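Local coordinates for protein neurotoxin (Clostridium botulinum, PDB 3N7L) that probably binds gangliosides on nerve cells, being the receptor-binding domain of a botulinum neurotoxin of serotype D/C, at residues 16-21 and 34-39; 250-255 and 356-361. All blocks are in the same frame, centred on the assembly; numbering follows the deposited sequence.

Contact 1. Residues 16-21 and 34-39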
ATOM      1  N   ASN A  16       8.010 -22.712  -1.655  1.00 47.72           N
ATOM      2  CA  ASN A  16       6.581 -22.893  -1.887  1.00 46.97           C
ATOM      3  C   ASN A  16       5.953 -23.687  -0.737  1.00 45.86           C
ATOM      4  O   ASN A  16       5.033 -24.482  -0.940  1.00 44.91           O
ATOM      5  CB  ASN A  16       6.340 -23.613  -3.218  1.00 48.40           C
ATOM      6  CG  ASN A  16       4.886 -23.547  -3.664  1.00 50.74           C
ATOM      7  OD1 ASN A  16       4.320 -22.463  -3.819  1.00 51.60           O
ATOM      8  ND2 ASN A  16       4.276 -24.709  -3.878  1.00 50.21           N
ATOM      9  N   THR A  17       6.460 -23.457   0.471  1.00 44.43           N
ATOM     10  CA  THR A  17       5.955 -24.130   1.664  1.00 43.44           C
ATOM     11  C   THR A  17       5.898 -23.169   2.851  1.00 41.47           C
ATOM     12  O   THR A  17       6.883 -22.496   3.152  1.00 40.46           O
ATOM     13  CB  THR A  17       6.853 -25.324   2.061  1.00 44.15           C
ATOM     14  OG1 THR A  17       6.916 -26.266   0.980  1.00 45.38           O
ATOM     15  CG2 THR A  17       6.297 -26.015   3.300  1.00 43.61           C
ATOM     16  N   LEU A  18       4.748 -23.100   3.520  1.00 39.58           N
ATOM     17  CA  LEU A  18       4.608 -22.234   4.689  1.00 38.26           C
ATOM     18  C   LEU A  18       5.242 -22.949   5.876  1.00 38.68           C
ATOM     19  O   LEU A  18       4.897 -24.090   6.173  1.00 38.69           O
ATOM     20  CB  LEU A  18       3.133 -21.944   4.988  1.00 36.71           C
ATOM     21  CG  LEU A  18       2.426 -20.936   4.083  1.00 34.75           C
ATOM     22  CD1 LEU A  18       0.993 -20.750   4.547  1.00 31.89           C
ATOM     23  CD2 LEU A  18       3.174 -19.609   4.118  1.00 35.86           C
ATOM     24  N   MET A  19       6.163 -22.276   6.558  1.00 38.52           N
ATOM     25  CA  MET A  19       6.849 -22.890   7.684  1.00 39.57           C
ATOM     26  C   MET A  19       7.403 -21.866   8.662  1.00 38.21           C
ATOM     27  O   MET A  19       7.535 -20.690   8.334  1.00 38.42           O
ATOM     28  CB  MET A  19       8.005 -23.738   7.164  1.00 41.85           C
ATOM     29  CG  MET A  19       9.042 -22.913   6.418  1.00 45.28           C
ATOM     30  SD  MET A  19      10.422 -23.887   5.797  1.00 52.39           S
ATOM     31  CE  MET A  19      11.520 -23.878   7.250  1.00 51.13           C
ATOM     32  N   ASP A  20       7.738 -22.331   9.862  1.00 36.44           N
ATOM     33  CA  ASP A  20       8.319 -21.468  10.883  1.00 36.07           C
ATOM     34  C   ASP A  20       9.829 -21.534  10.701  1.00 34.94           C
ATOM     35  O   ASP A  20      10.403 -22.616  10.699  1.00 35.48           O
ATOM     36  CB  ASP A  20       7.960 -21.964  12.282  1.00 33.63           C
ATOM     37  CG  ASP A  20       8.698 -21.207  13.372  1.00 34.71           C
ATOM     38  OD1 ASP A  20       8.755 -21.711  14.512  1.00 34.48           O
ATOM     39  OD2 ASP A  20       9.218 -20.106  13.093  1.00 31.68           O
ATOM     40  N   THR A  21      10.469 -20.382  10.551  1.00 34.49           N
ATOM     41  CA  THR A  21      11.912 -20.348  10.358  1.00 35.56           C
ATOM     42  C   THR A  21      12.646 -19.708  11.528  1.00 35.81           C
ATOM     43  O   THR A  21      13.797 -19.305  11.392  1.00 36.25           O
ATOM     44  CB  THR A  21      12.280 -19.568   9.077  1.00 35.55           C
ATOM     45  OG1 THR A  21      11.850 -18.207   9.210  1.00 34.96           O
ATOM     46  CG2 THR A  21      11.601 -20.191   7.861  1.00 35.00           C
ATOM     47  N   VAL A  34      -5.742 -22.014   0.025  1.00 34.96           N
ATOM     48  CA  VAL A  34      -4.658 -21.131   0.448  1.00 33.14           C
ATOM     49  C   VAL A  34      -3.660 -21.046  -0.700  1.00 32.92           C
ATOM     50  O   VAL A  34      -3.034 -22.044  -1.052  1.00 32.34           O
ATOM     51  CB  VAL A  34      -3.922 -21.676   1.687  1.00 32.58           C
ATOM     52  CG1 VAL A  34      -2.761 -20.755   2.050  1.00 32.23           C
ATOM     53  CG2 VAL A  34      -4.887 -21.796   2.857  1.00 31.57           C
ATOM     54  N   GLN A  35      -3.505 -19.862  -1.281  1.00 32.34           N
ATOM     55  CA  GLN A  35      -2.584 -19.704  -2.402  1.00 31.69           C
ATOM     56  C   GLN A  35      -1.288 -19.031  -2.002  1.00 31.21           C
ATOM     57  O   GLN A  35      -1.294 -18.013  -1.311  1.00 28.00           O
ATOM     58  CB  GLN A  35      -3.248 -18.906  -3.518  1.00 32.36           C
ATOM     59  CG  GLN A  35      -4.598 -19.473  -3.931  1.00 39.40           C
ATOM     60  CD  GLN A  35      -5.281 -18.633  -4.984  1.00 42.30           C
ATOM     61  OE1 GLN A  35      -6.496 -18.716  -5.167  1.00 45.19           O
ATOM     62  NE2 GLN A  35      -4.502 -17.819  -5.692  1.00 44.91           N
ATOM     63  N   LEU A  36      -0.178 -19.607  -2.449  1.00 31.30           N
ATOM     64  CA  LEU A  36       1.140 -19.071  -2.152  1.00 32.85           C
ATOM     65  C   LEU A  36       1.707 -18.352  -3.366  1.00 34.11           C
ATOM     66  O   LEU A  36       1.683 -18.876  -4.481  1.00 34.81           O
ATOM     67  CB  LEU A  36       2.089 -20.196  -1.733  1.00 33.86           C
ATOM     68  CG  LEU A  36       1.702 -21.052  -0.523  1.00 32.95           C
ATOM     69  CD1 LEU A  36       2.839 -22.018  -0.218  1.00 34.05           C
ATOM     70  CD2 LEU A  36       1.425 -20.172   0.681  1.00 33.23           C
ATOM     71  N   ASN A  37       2.215 -17.146  -3.146  1.00 33.63           N
ATOM     72  CA  ASN A  37       2.796 -16.352  -4.217  1.00 35.03           C
ATOM     73  C   ASN A  37       4.229 -16.843  -4.436  1.00 35.16           C
ATOM     74  O   ASN A  37       5.042 -16.829  -3.512  1.00 35.76           O
ATOM     75  CB  ASN A  37       2.779 -14.870  -3.822  1.00 34.40           C
ATOM     76  CG  ASN A  37       3.239 -13.953  -4.942  1.00 37.52           C
ATOM     77  OD1 ASN A  37       3.223 -12.727  -4.799  1.00 38.72           O
ATOM     78  ND2 ASN A  37       3.655 -14.537  -6.061  1.00 35.20           N
ATOM     79  N   PRO A  38       4.550 -17.297  -5.663  1.00 36.23           N
ATOM     80  CA  PRO A  38       5.884 -17.802  -6.017  1.00 36.18           C
ATOM     81  C   PRO A  38       6.967 -16.728  -6.103  1.00 35.81           C
ATOM     82  O   PRO A  38       8.154 -17.046  -6.166  1.00 37.02           O
ATOM     83  CB  PRO A  38       5.641 -18.491  -7.356  1.00 35.84           C
ATOM     84  CG  PRO A  38       4.605 -17.617  -7.973  1.00 37.42           C
ATOM     85  CD  PRO A  38       3.641 -17.391  -6.819  1.00 36.07           C
ATOM     86  N   ILE A  39       6.564 -15.460  -6.118  1.00 33.99           N
ATOM     87  CA  ILE A  39       7.537 -14.376  -6.175  1.00 34.35           C
ATOM     88  C   ILE A  39       7.302 -13.394  -5.039  1.00 33.32           C
ATOM     89  O   ILE A  39       6.226 -13.367  -4.444  1.00 33.60           O
ATOM     90  CB  ILE A  39       7.484 -13.596  -7.519  1.00 34.48           C
ATOM     91  CG1 ILE A  39       6.156 -12.858  -7.655  1.00 35.44           C
ATOM     92  CG2 ILE A  39       7.683 -14.554  -8.691  1.00 36.30           C
ATOM     93  CD1 ILE A  39       6.105 -11.944  -8.858  1.00 33.56           C
TER
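Asn16 meets Leu36 with two oxygens, one from its backbone and one from its side chain. Its carbonyl O lies 3.4 Å from Leu36 CD1. Asn16 has positive phi and psi (62°/35°), a left-handed backbone conformation, and its CG stands anti to the backbone N (chi1 -167°), which brings the amide round so that OD1 is 3.8 Å from Leu36 CB. Thr17 adds little: its CB points away from 34-39, and its backbone N is 4.0 Å from Leu36 CD1. Leu18 turns its CB toward the other segment and brings a branch point rather than a methyl closest, with CG 3.6 Å from Leu36 CD2. Leu18 CD1 and CD2 each lie 3.9 Å from Leu36 CD2, so the Leu36 methyl is set against the fork of Leu18. The two methyls of Leu36 thus divide the work, CD1 going to the Asn16 backbone and CD2 to Leu18. Phe44 of strand 44-47 and Asn13 of strand 7-14 touch both leucines, placing the contact among strands of one antiparallel sheet of the lectin-like N-terminal half. With no hydrogen bond across and 205 Å² buried, van der Waals packing holds the contact, partly leucine on leucine and partly Asn16 oxygens against Leu36 carbons, which gives it little directional character.

Contact 2. Residues 250-255 and 356-361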
ATOM      1  N   ILE A 250      -2.658   9.118 -10.967  1.00 17.65           N
ATOM      2  CA  ILE A 250      -3.394  10.094 -10.176  1.00 18.03           C
ATOM      3  C   ILE A 250      -2.480  10.889  -9.257  1.00 18.32           C
ATOM      4  O   ILE A 250      -1.490  10.360  -8.748  1.00 19.48           O
ATOM      5  CB  ILE A 250      -4.443   9.378  -9.293  1.00 18.72           C
ATOM      6  CG1 ILE A 250      -5.232   8.368 -10.139  1.00 19.08           C
ATOM      7  CG2 ILE A 250      -5.383  10.406  -8.650  1.00 18.83           C
ATOM      8  CD1 ILE A 250      -6.190   7.510  -9.326  1.00 20.91           C
ATOM      9  N   ASN A 251      -2.821  12.157  -9.049  1.00 18.70           N
ATOM     10  CA  ASN A 251      -2.050  13.021  -8.166  1.00 18.80           C
ATOM     11  C   ASN A 251      -2.660  12.918  -6.770  1.00 19.51           C
ATOM     12  O   ASN A 251      -3.884  12.979  -6.606  1.00 19.64           O
ATOM     13  CB  ASN A 251      -2.090  14.469  -8.661  1.00 17.42           C
ATOM     14  CG  ASN A 251      -1.148  15.374  -7.881  1.00 18.97           C
ATOM     15  OD1 ASN A 251      -1.459  15.805  -6.772  1.00 17.25           O
ATOM     16  ND2 ASN A 251       0.023  15.648  -8.456  1.00 18.77           N
ATOM     17  N   VAL A 252      -1.808  12.761  -5.766  1.00 19.65           N
ATOM     18  CA  VAL A 252      -2.272  12.630  -4.391  1.00 21.81           C
ATOM     19  C   VAL A 252      -3.208  13.739  -3.905  1.00 20.74           C
ATOM     20  O   VAL A 252      -4.048  13.497  -3.043  1.00 19.83           O
ATOM     21  CB  VAL A 252      -1.062  12.495  -3.423  1.00 23.36           C
ATOM     22  CG1 VAL A 252      -1.494  12.739  -1.992  1.00 27.85           C
ATOM     23  CG2 VAL A 252      -0.466  11.085  -3.549  1.00 24.06           C
ATOM     24  N   ASN A 253      -3.073  14.941  -4.455  1.00 21.46           N
ATOM     25  CA  ASN A 253      -3.921  16.072  -4.068  1.00 22.11           C
ATOM     26  C   ASN A 253      -5.267  16.098  -4.776  1.00 21.72           C
ATOM     27  O   ASN A 253      -6.159  16.859  -4.398  1.00 20.78           O
ATOM     28  CB  ASN A 253      -3.211  17.394  -4.353  1.00 21.93           C
ATOM     29  CG  ASN A 253      -2.249  17.780  -3.262  1.00 23.15           C
ATOM     30  OD1 ASN A 253      -1.793  16.937  -2.490  1.00 25.06           O
ATOM     31  ND2 ASN A 253      -1.923  19.061  -3.194  1.00 25.78           N
ATOM     32  N   TYR A 254      -5.412  15.273  -5.809  1.00 21.43           N
ATOM     33  CA  TYR A 254      -6.649  15.228  -6.576  1.00 18.64           C
ATOM     34  C   TYR A 254      -7.079  13.795  -6.851  1.00 18.82           C
ATOM     35  O   TYR A 254      -7.167  13.379  -8.008  1.00 20.32           O
ATOM     36  CB  TYR A 254      -6.471  15.970  -7.904  1.00 17.53           C
ATOM     37  CG  TYR A 254      -6.085  17.429  -7.743  1.00 20.59           C
ATOM     38  CD1 TYR A 254      -4.771  17.799  -7.450  1.00 20.42           C
ATOM     39  CD2 TYR A 254      -7.041  18.436  -7.863  1.00 20.06           C
ATOM     40  CE1 TYR A 254      -4.420  19.139  -7.280  1.00 20.54           C
ATOM     41  CE2 TYR A 254      -6.705  19.783  -7.692  1.00 20.66           C
ATOM     42  CZ  TYR A 254      -5.394  20.124  -7.402  1.00 20.76           C
ATOM     43  OH  TYR A 254      -5.060  21.450  -7.241  1.00 24.72           O
ATOM     44  N   MET A 255      -7.346  13.044  -5.788  1.00 20.11           N
ATOM     45  CA  MET A 255      -7.764  11.652  -5.936  1.00 20.94           C
ATOM     46  C   MET A 255      -9.126  11.527  -6.627  1.00 20.52           C
ATOM     47  O   MET A 255      -9.452  10.473  -7.178  1.00 19.57           O
ATOM     48  CB  MET A 255      -7.808  10.959  -4.568  1.00 23.30           C
ATOM     49  CG  MET A 255      -6.443  10.791  -3.898  1.00 23.13           C
ATOM     50  SD  MET A 255      -5.214   9.935  -4.921  1.00 28.88           S
ATOM     51  CE  MET A 255      -5.889   8.271  -4.985  1.00 25.97           C
ATOM     52  N   PHE A 356       2.950   7.520   5.271  1.00 23.41           N
ATOM     53  CA  PHE A 356       2.016   6.707   6.023  1.00 24.47           C
ATOM     54  C   PHE A 356       0.750   6.477   5.198  1.00 24.45           C
ATOM     55  O   PHE A 356       0.233   5.361   5.138  1.00 24.11           O
ATOM     56  CB  PHE A 356       1.629   7.406   7.328  1.00 25.26           C
ATOM     57  CG  PHE A 356       0.529   6.711   8.081  1.00 25.54           C
ATOM     58  CD1 PHE A 356       0.811   5.631   8.912  1.00 25.52           C
ATOM     59  CD2 PHE A 356      -0.797   7.103   7.918  1.00 26.28           C
ATOM     60  CE1 PHE A 356      -0.217   4.948   9.570  1.00 27.51           C
ATOM     61  CE2 PHE A 356      -1.831   6.429   8.567  1.00 27.34           C
ATOM     62  CZ  PHE A 356      -1.543   5.349   9.396  1.00 27.05           C
ATOM     63  N   ASP A 357       0.268   7.539   4.558  1.00 24.91           N
ATOM     64  CA  ASP A 357      -0.966   7.481   3.781  1.00 26.78           C
ATOM     65  C   ASP A 357      -0.939   6.843   2.400  1.00 28.08           C
ATOM     66  O   ASP A 357      -1.989   6.427   1.905  1.00 27.34           O
ATOM     67  CB  ASP A 357      -1.564   8.884   3.626  1.00 28.94           C
ATOM     68  CG  ASP A 357      -2.096   9.449   4.930  1.00 32.31           C
ATOM     69  OD1 ASP A 357      -2.746   8.703   5.696  1.00 32.62           O
ATOM     70  OD2 ASP A 357      -1.877  10.653   5.178  1.00 35.25           O
ATOM     71  N   TYR A 358       0.225   6.756   1.763  1.00 25.01           N
ATOM     72  CA  TYR A 358       0.246   6.183   0.421  1.00 25.22           C
ATOM     73  C   TYR A 358       1.607   5.826  -0.149  1.00 24.25           C
ATOM     74  O   TYR A 358       2.644   6.298   0.320  1.00 22.74           O
ATOM     75  CB  TYR A 358      -0.422   7.160  -0.553  1.00 24.07           C
ATOM     76  CG  TYR A 358       0.138   8.563  -0.449  1.00 26.26           C
ATOM     77  CD1 TYR A 358      -0.550   9.561   0.250  1.00 25.55           C
ATOM     78  CD2 TYR A 358       1.388   8.880  -0.991  1.00 26.35           C
ATOM     79  CE1 TYR A 358      -0.004  10.836   0.409  1.00 28.78           C
ATOM     80  CE2 TYR A 358       1.945  10.151  -0.839  1.00 25.56           C
ATOM     81  CZ  TYR A 358       1.244  11.123  -0.138  1.00 28.08           C
ATOM     82  OH  TYR A 358       1.788  12.374   0.020  1.00 28.61           O
ATOM     83  N   TYR A 359       1.563   4.989  -1.183  1.00 21.98           N
ATOM     84  CA  TYR A 359       2.737   4.566  -1.939  1.00 22.77           C
ATOM     85  C   TYR A 359       2.701   5.487  -3.154  1.00 22.68           C
ATOM     86  O   TYR A 359       1.744   5.448  -3.936  1.00 21.40           O
ATOM     87  CB  TYR A 359       2.585   3.118  -2.414  1.00 20.61           C
ATOM     88  CG  TYR A 359       2.554   2.112  -1.294  1.00 21.50           C
ATOM     89  CD1 TYR A 359       3.727   1.729  -0.651  1.00 21.57           C
ATOM     90  CD2 TYR A 359       1.347   1.554  -0.863  1.00 21.38           C
ATOM     91  CE1 TYR A 359       3.706   0.812   0.398  1.00 24.18           C
ATOM     92  CE2 TYR A 359       1.315   0.636   0.187  1.00 23.32           C
ATOM     93  CZ  TYR A 359       2.500   0.273   0.811  1.00 23.46           C
ATOM     94  OH  TYR A 359       2.489  -0.629   1.849  1.00 26.97           O
ATOM     95  N   ALA A 360       3.723   6.318  -3.318  1.00 22.17           N
ATOM     96  CA  ALA A 360       3.737   7.237  -4.448  1.00 20.40           C
ATOM     97  C   ALA A 360       5.123   7.412  -5.041  1.00 20.60           C
ATOM     98  O   ALA A 360       6.042   6.639  -4.761  1.00 20.65           O
ATOM     99  CB  ALA A 360       3.171   8.594  -4.024  1.00 18.32           C
ATOM    100  N   SER A 361       5.263   8.438  -5.869  1.00 20.33           N
ATOM    101  CA  SER A 361       6.529   8.707  -6.506  1.00 21.46           C
ATOM    102  C   SER A 361       6.606  10.143  -6.964  1.00 21.24           C
ATOM    103  O   SER A 361       5.598  10.844  -7.049  1.00 20.46           O
ATOM    104  CB  SER A 361       6.704   7.792  -7.720  1.00 24.08           C
ATOM    105  OG  SER A 361       5.710   8.075  -8.698  1.00 28.76           O
TER
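Val252 lays its CG2 methyl over one face of the Tyr358 ring, a CH-pi contact with CG2 3.7 Å from the ring centroid and 8° off the ring normal. The small angle puts the methyl over the middle of the ring. With Tyr358 CG between its backbone N and carbonyl carbon (chi1 51°), the ring is set across the path of the valine and offers it a face, the two side chains approaching from opposite directions.

Apolar contacts extend this pairing. The second methyl of the valine, CG1, lies toward the hydroxyl-bearing end of the ring, 3.4 Å from Tyr358 CE1, so the isopropyl group straddles centre and rim. More loosely, Val252 CG2 is 4.4 Å from Ala360 CB, and Val418 of strand 417-421 touches both Val252 and Ala360.

In the fold, the valine is in the type I beta turn from Asn251 to Tyr254 that leads out of strand 246-251, while Ala360 lies near the start of strand 359-366; both strands are part of the antiparallel sheet of the beta-trefoil C-terminal half.

Hydrogen bonds shape the turn itself. Tyr254 N donates to Asn251 O at 2.9 Å, and Asn253 N donates to Asn251 OD1 at 3.0 Å, closing an Asx turn. The latter donor is tilted 20° from the carbonyl plane of the Asn251 amide. Asn251 ND2 bonds to Ser414 O and Asn253 OD1 to Thr413 OG1, tying the turn to the chain just before strand 417-421.

Overall arrangement
Contact 1 lies in the lectin-like N-terminal part of the receptor-binding domain and contact 2 in the beta-trefoil part, and their strands belong to separate antiparallel sheets. Their centres are 31 Å apart and their nearest atoms about 14 Å. Both are partly buried, but contact 1 lies farther out, its centre 21 Å from the chain centre against 11 Å, and two of its four touching residues are exposed; none of the three in contact 2 is. Neither has a hydrogen bond across it. Contact 1 is local in sequence, its closest ends 13 residues apart, and works through leucine side chains and the oxygens of an asparagine, whereas the closest ends of contact 2 are 101 apart and it uses an aromatic face.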